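Local coordinates for protein polyketide synthase/nonribosomal peptide synthetase hybrid RzxB (Pseudomonas fluorescens, PDB 5IL6) that probably dehydrates beta-hydroxyacyl intermediates to enoyl products during assembly of the polyketide rhizoxin, as the dehydratase domain of a trans-AT synthase, at residues L40-V45 with A170-L175; A195-S198 with L202-A205. All coordinates share one frame; numbering follows the deposited sequence.

How the contacts relate
Both contacts belong to the double hotdog fold expected of a polyketide synthase dehydratase, and their centres lie about 13 Å apart. Contact 1 is long-range: it brings 40-45, from the first hotdog half, against 170-175, from the second. Contact 2 follows it in sequence and is local, pairing 195-198 with 202-205 where helix 204-212 begins. That helix is the shared element. Ala205, in its first turn, packs with CB against the carbonyl oxygen of Gly171 and with CA against the ring of His172. The start of one helix thus joins a link between the two hotdog halves to a surface turn.

Contact 1. Residues L40-V45 with A170-L175; sequences LAEHRV and AGHRRL
Glu42 reaches across to the short 3-10 turn 170-172 and takes hold of it with its carboxylate. Its OE2 accepts a hydrogen bond from Gly171 N at 2.9 Å, with an N-H...O angle of 152°. The amide comes from above the carboxylate plane, about 50° out of it. CG stands anti to the carbonyl carbon, beside the backbone N (chi1 -60°), and the chain runs extended beyond it, which gives a glutamate the length to span the gap. The other oxygen, OE1, lies 3.0 Å from Gly171 CA; the bare alpha carbon of a glycine lets the carboxylate settle this close to the backbone.

The ring of His172 lies alongside, its edge towards Glu42: OE1 is in the ring plane, 3.7 Å from CD2. On the backbone side, His172 CB packs 3.6 Å from Glu42 O. The turn is also braced from within: Ala170 O accepts from Arg173 N and, in the carbonyl plane, from Arg174 NE at 3.0 Å.

The contact ties the first hotdog half to the second. Strand 43-45, just after helix 38-41, runs between strands 48-49 and 166-168 in a small antiparallel sheet, and a backbone bond between Glu42 and Gly169 carries the pairing up to the turn. Helix 204-212 packs on His172 through Ala205, and its Asp208 makes a weak hydrogen bond to His172 ND1. Asp208 also touches His43, consistent with the His/Asp pair of dehydratase domains. After the turn the chain enters strand 175-181.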
ATOM      1  N   LEU A  40      -4.907  -0.333 -11.304  1.00 23.83           N
ATOM      2  CA  LEU A  40      -6.015   0.573 -11.572  1.00 24.37           C
ATOM      3  C   LEU A  40      -7.299  -0.182 -11.892  1.00 23.12           C
ATOM      4  O   LEU A  40      -8.309  -0.013 -11.203  1.00 24.85           O
ATOM      5  CB  LEU A  40      -5.648   1.504 -12.734  1.00 26.65           C
ATOM      6  CG  LEU A  40      -4.602   2.573 -12.422  1.00 27.33           C
ATOM      7  CD1 LEU A  40      -3.656   2.731 -13.598  1.00 28.04           C
ATOM      8  CD2 LEU A  40      -5.274   3.895 -12.099  1.00 29.85           C
ATOM      9  N   ALA A  41      -7.272  -1.028 -12.926  1.00 22.43           N
ATOM     10  CA  ALA A  41      -8.490  -1.652 -13.432  1.00 25.39           C
ATOM     11  C   ALA A  41      -9.125  -2.591 -12.417  1.00 27.74           C
ATOM     12  O   ALA A  41     -10.347  -2.769 -12.421  1.00 29.16           O
ATOM     13  CB  ALA A  41      -8.184  -2.407 -14.724  1.00 27.25           C
ATOM     14  N   GLU A  42      -8.321  -3.224 -11.567  1.00 24.22           N
ATOM     15  CA  GLU A  42      -8.833  -4.165 -10.583  1.00 28.27           C
ATOM     16  C   GLU A  42      -9.065  -3.516  -9.225  1.00 26.86           C
ATOM     17  O   GLU A  42      -9.282  -4.229  -8.239  1.00 24.76           O
ATOM     18  CB  GLU A  42      -7.872  -5.349 -10.450  1.00 32.14           C
ATOM     19  CG  GLU A  42      -7.684  -6.106 -11.756  1.00 47.23           C
ATOM     20  CD  GLU A  42      -6.960  -7.422 -11.574  1.00 62.08           C
ATOM     21  OE1 GLU A  42      -5.850  -7.412 -11.010  1.00 69.32           O
ATOM     22  OE2 GLU A  42      -7.504  -8.467 -11.995  1.00 67.83           O
ATOM     23  N   HIS A  43      -9.029  -2.185  -9.156  1.00 23.67           N
ATOM     24  CA  HIS A  43      -9.266  -1.430  -7.925  1.00 24.25           C
ATOM     25  C   HIS A  43     -10.210  -0.280  -8.273  1.00 22.05           C
ATOM     26  O   HIS A  43      -9.761   0.822  -8.597  1.00 21.24           O
ATOM     27  CB  HIS A  43      -7.947  -0.930  -7.342  1.00 25.32           C
ATOM     28  CG  HIS A  43      -8.088  -0.257  -6.013  1.00 26.55           C
ATOM     29  ND1 HIS A  43      -8.353   1.089  -5.884  1.00 24.48           N
ATOM     30  CD2 HIS A  43      -7.988  -0.743  -4.753  1.00 34.03           C
ATOM     31  CE1 HIS A  43      -8.418   1.403  -4.603  1.00 29.78           C
ATOM     32  NE2 HIS A  43      -8.198   0.309  -3.895  1.00 33.59           N
ATOM     33  N   ARG A  44     -11.514  -0.533  -8.202  1.00 22.17           N
ATOM     34  CA  ARG A  44     -12.518   0.434  -8.626  1.00 21.98           C
ATOM     35  C   ARG A  44     -13.236   1.006  -7.413  1.00 23.29           C
ATOM     36  O   ARG A  44     -13.758   0.257  -6.581  1.00 25.09           O
ATOM     37  CB  ARG A  44     -13.523  -0.201  -9.589  1.00 23.82           C
ATOM     38  CG  ARG A  44     -12.923  -0.521 -10.952  1.00 28.31           C
ATOM     39  CD  ARG A  44     -13.984  -0.925 -11.970  1.00 32.78           C
ATOM     40  NE  ARG A  44     -13.423  -1.025 -13.319  1.00 34.34           N
ATOM     41  CZ  ARG A  44     -13.392  -0.032 -14.205  1.00 33.15           C
ATOM     42  NH1 ARG A  44     -13.893   1.159 -13.905  1.00 28.73           N
ATOM     43  NH2 ARG A  44     -12.859  -0.232 -15.405  1.00 28.90           N
ATOM     44  N   VAL A  45     -13.264   2.334  -7.325  1.00 22.37           N
ATOM     45  CA  VAL A  45     -13.909   3.047  -6.229  1.00 22.21           C
ATOM     46  C   VAL A  45     -15.037   3.878  -6.823  1.00 22.69           C
ATOM     47  O   VAL A  45     -14.794   4.755  -7.663  1.00 23.18           O
ATOM     48  CB  VAL A  45     -12.916   3.933  -5.461  1.00 25.61           C
ATOM     49  CG1 VAL A  45     -13.628   4.695  -4.348  1.00 29.38           C
ATOM     50  CG2 VAL A  45     -11.775   3.090  -4.902  1.00 20.74           C
ATOM     51  N   ALA A 170     -10.032  -9.911  -9.805  1.00 25.88           N
ATOM     52  CA  ALA A 170      -9.437 -11.117  -9.237  1.00 29.69           C
ATOM     53  C   ALA A 170      -8.004 -10.869  -8.784  1.00 30.88           C
ATOM     54  O   ALA A 170      -7.583 -11.370  -7.736  1.00 26.65           O
ATOM     55  CB  ALA A 170      -9.483 -12.255 -10.255  1.00 32.57           C
ATOM     56  N   GLY A 171      -7.242 -10.090  -9.553  1.00 33.54           N
ATOM     57  CA  GLY A 171      -5.852  -9.853  -9.205  1.00 34.41           C
ATOM     58  C   GLY A 171      -5.659  -9.094  -7.910  1.00 33.00           C
ATOM     59  O   GLY A 171      -4.557  -9.128  -7.346  1.00 27.40           O
ATOM     60  N   HIS A 172      -6.694  -8.403  -7.427  1.00 32.49           N
ATOM     61  CA  HIS A 172      -6.626  -7.702  -6.148  1.00 30.83           C
ATOM     62  C   HIS A 172      -7.594  -8.278  -5.118  1.00 32.57           C
ATOM     63  O   HIS A 172      -7.779  -7.672  -4.056  1.00 37.98           O
ATOM     64  CB  HIS A 172      -6.886  -6.205  -6.350  1.00 30.80           C
ATOM     65  CG  HIS A 172      -5.682  -5.449  -6.820  1.00 29.50           C
ATOM     66  ND1 HIS A 172      -5.065  -4.486  -6.052  1.00 32.56           N
ATOM     67  CD2 HIS A 172      -4.979  -5.516  -7.975  1.00 28.25           C
ATOM     68  CE1 HIS A 172      -4.033  -3.993  -6.713  1.00 32.98           C
ATOM     69  NE2 HIS A 172      -3.959  -4.600  -7.884  1.00 32.83           N
ATOM     70  N   ARG A 173      -8.220  -9.413  -5.404  1.00 31.66           N
ATOM     71  CA  ARG A 173      -9.015 -10.139  -4.410  1.00 33.05           C
ATOM     72  C   ARG A 173      -8.190 -11.274  -3.813  1.00 28.72           C
ATOM     73  O   ARG A 173      -8.503 -12.454  -3.957  1.00 29.79           O
ATOM     74  CB  ARG A 173     -10.302 -10.670  -5.032  1.00 43.97           C
ATOM     75  CG  ARG A 173     -11.354  -9.621  -5.308  1.00 53.23           C
ATOM     76  CD  ARG A 173     -12.530 -10.229  -6.049  1.00 59.16           C
ATOM     77  NE  ARG A 173     -13.214 -11.237  -5.240  1.00 65.03           N
ATOM     78  CZ  ARG A 173     -14.314 -11.030  -4.522  1.00 71.81           C
ATOM     79  NH1 ARG A 173     -14.897  -9.839  -4.490  1.00 74.62           N
ATOM     80  NH2 ARG A 173     -14.839 -12.033  -3.829  1.00 74.27           N
ATOM     81  N   ARG A 174      -7.117 -10.894  -3.126  1.00 28.82           N
ATOM     82  CA  ARG A 174      -6.090 -11.836  -2.709  1.00 32.35           C
ATOM     83  C   ARG A 174      -6.235 -12.273  -1.258  1.00 31.26           C
ATOM     84  O   ARG A 174      -5.358 -12.975  -0.748  1.00 29.85           O
ATOM     85  CB  ARG A 174      -4.709 -11.225  -2.936  1.00 40.12           C
ATOM     86  CG  ARG A 174      -4.497 -10.710  -4.352  1.00 45.59           C
ATOM     87  CD  ARG A 174      -4.294 -11.820  -5.357  1.00 47.12           C
ATOM     88  NE  ARG A 174      -5.537 -12.471  -5.777  1.00 43.73           N
ATOM     89  CZ  ARG A 174      -5.744 -13.786  -5.794  1.00 42.69           C
ATOM     90  NH1 ARG A 174      -4.797 -14.640  -5.412  1.00 47.09           N
ATOM     91  NH2 ARG A 174      -6.908 -14.262  -6.217  1.00 41.54           N
ATOM     92  N   LEU A 175      -7.305 -11.870  -0.577  1.00 29.92           N
ATOM     93  CA  LEU A 175      -7.581 -12.390   0.759  1.00 30.41           C
ATOM     94  C   LEU A 175      -8.028 -13.840   0.633  1.00 33.22           C
ATOM     95  O   LEU A 175      -9.098 -14.123   0.084  1.00 37.99           O
ATOM     96  CB  LEU A 175      -8.654 -11.553   1.452  1.00 31.27           C
ATOM     97  CG  LEU A 175      -8.240 -10.223   2.087  1.00 28.36           C
ATOM     98  CD1 LEU A 175      -9.439  -9.578   2.768  1.00 33.64           C
ATOM     99  CD2 LEU A 175      -7.088 -10.377   3.077  1.00 31.64           C
TER

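Contact 2. Residues A195-S198 with L202-A205; sequences ALNS and LHPA
The imidazole of His203 turns an edge to Leu196 O, in the 3-10 turn 195-197, while the amide of Asn197 passes alongside it. Leu196 O lies in the ring plane, 3.5 Å from His203 CD2, so the carbonyl faces a polarised C-H edge. The two side chains slide past each other in opposite directions, amide and ring planes 44° apart. Asn197 OD1 meets His203 CB at 3.5 Å rather than the ring itself. Both carry CG anti to the backbone N, and for Asn197 this brings the amide oxygen close to the His203 backbone.

His203 is the N-cap of helix 204-212, in the second half of the double hotdog fold. With chi1 at -166°, its ring folds back over the helix start, and ND1 accepts from Ala205 N at 3.0 Å, the amide nitrogen lying 17° out of the ring plane. Proline fits the first turn, where no amide hydrogen is required, and Pro204 CD sits 3.3 Å above one face of the ring, towards its rim.

A water bridges Asn197 and His203: it donates to Asn197 OD1 at 2.6 Å and accepts from His203 N at 2.8 Å. Asparagine suits this position because its two ends do different work, the oxygen receiving the water and ND2 bonding to Cys243 O. The ring of Phe200 also meets the imidazole, and Leu191 touches both Asn197 and His203.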
ATOM      1  N   ALA A 195       4.247 -15.910 -10.499  1.00 33.11           N
ATOM      2  CA  ALA A 195       5.329 -15.440 -11.357  1.00 38.81           C
ATOM      3  C   ALA A 195       5.347 -13.923 -11.465  1.00 33.82           C
ATOM      4  O   ALA A 195       6.410 -13.329 -11.676  1.00 33.45           O
ATOM      5  CB  ALA A 195       5.208 -16.064 -12.747  1.00 44.34           C
ATOM      6  N   LEU A 196       4.187 -13.276 -11.336  1.00 30.31           N
ATOM      7  CA  LEU A 196       4.125 -11.825 -11.462  1.00 33.84           C
ATOM      8  C   LEU A 196       4.791 -11.102 -10.298  1.00 35.17           C
ATOM      9  O   LEU A 196       4.883  -9.870 -10.333  1.00 35.50           O
ATOM     10  CB  LEU A 196       2.677 -11.360 -11.613  1.00 40.30           C
ATOM     11  CG  LEU A 196       2.001 -11.820 -12.913  1.00 47.95           C
ATOM     12  CD1 LEU A 196       0.528 -11.427 -12.929  1.00 49.29           C
ATOM     13  CD2 LEU A 196       2.723 -11.298 -14.158  1.00 49.88           C
ATOM     14  N   ASN A 197       5.240 -11.825  -9.269  1.00 30.97           N
ATOM     15  CA  ASN A 197       6.029 -11.194  -8.218  1.00 31.77           C
ATOM     16  C   ASN A 197       7.407 -10.783  -8.721  1.00 36.75           C
ATOM     17  O   ASN A 197       8.111 -10.046  -8.023  1.00 34.01           O
ATOM     18  CB  ASN A 197       6.181 -12.149  -7.030  1.00 33.05           C
ATOM     19  CG  ASN A 197       6.447 -11.426  -5.721  1.00 31.27           C
ATOM     20  OD1 ASN A 197       5.952 -10.320  -5.495  1.00 30.87           O
ATOM     21  ND2 ASN A 197       7.236 -12.048  -4.851  1.00 30.31           N
ATOM     22  N   SER A 198       7.792 -11.232  -9.915  1.00 41.43           N
ATOM     23  CA  SER A 198       9.090 -10.890 -10.479  1.00 48.20           C
ATOM     24  C   SER A 198       9.230  -9.382 -10.635  1.00 51.08           C
ATOM     25  O   SER A 198       8.356  -8.718 -11.201  1.00 52.83           O
ATOM     26  CB  SER A 198       9.261 -11.577 -11.836  1.00 51.82           C
ATOM     27  OG  SER A 198      10.551 -11.348 -12.371  1.00 57.46           O
ATOM     28  N   LEU A 202       8.051  -5.755  -2.993  1.00 28.84           N
ATOM     29  CA  LEU A 202       6.745  -5.975  -2.387  1.00 31.16           C
ATOM     30  C   LEU A 202       5.691  -5.675  -3.440  1.00 27.95           C
ATOM     31  O   LEU A 202       5.576  -4.533  -3.895  1.00 25.96           O
ATOM     32  CB  LEU A 202       6.552  -5.091  -1.153  1.00 28.83           C
ATOM     33  CG  LEU A 202       5.155  -5.092  -0.535  1.00 31.02           C
ATOM     34  CD1 LEU A 202       4.628  -6.509  -0.337  1.00 32.10           C
ATOM     35  CD2 LEU A 202       5.172  -4.334   0.779  1.00 35.10           C
ATOM     36  N   HIS A 203       4.928  -6.693  -3.829  1.00 24.33           N
ATOM     37  CA  HIS A 203       3.957  -6.524  -4.901  1.00 23.10           C
ATOM     38  C   HIS A 203       2.789  -5.666  -4.412  1.00 19.67           C
ATOM     39  O   HIS A 203       2.291  -5.876  -3.304  1.00 22.08           O
ATOM     40  CB  HIS A 203       3.447  -7.887  -5.370  1.00 29.32           C
ATOM     41  CG  HIS A 203       2.701  -7.835  -6.669  1.00 28.33           C
ATOM     42  ND1 HIS A 203       1.393  -7.414  -6.758  1.00 24.41           N
ATOM     43  CD2 HIS A 203       3.079  -8.158  -7.929  1.00 29.76           C
ATOM     44  CE1 HIS A 203       0.997  -7.472  -8.018  1.00 26.48           C
ATOM     45  NE2 HIS A 203       2.001  -7.922  -8.749  1.00 27.37           N
ATOM     46  N   PRO A 204       2.325  -4.700  -5.212  1.00 19.40           N
ATOM     47  CA  PRO A 204       1.250  -3.807  -4.736  1.00 21.80           C
ATOM     48  C   PRO A 204      -0.050  -4.527  -4.414  1.00 22.41           C
ATOM     49  O   PRO A 204      -0.786  -4.085  -3.524  1.00 22.01           O
ATOM     50  CB  PRO A 204       1.073  -2.819  -5.897  1.00 22.95           C
ATOM     51  CG  PRO A 204       1.594  -3.545  -7.095  1.00 22.73           C
ATOM     52  CD  PRO A 204       2.743  -4.366  -6.580  1.00 20.89           C
ATOM     53  N   ALA A 205      -0.369  -5.611  -5.122  1.00 24.63           N
ATOM     54  CA  ALA A 205      -1.600  -6.341  -4.834  1.00 25.32           C
ATOM     55  C   ALA A 205      -1.533  -7.019  -3.472  1.00 21.62           C
ATOM     56  O   ALA A 205      -2.545  -7.109  -2.766  1.00 23.30           O
ATOM     57  CB  ALA A 205      -1.869  -7.372  -5.930  1.00 24.98           C
TER
HETATM   58  O   HOH W   1       5.774  -9.276  -3.080  1.00 29.95           O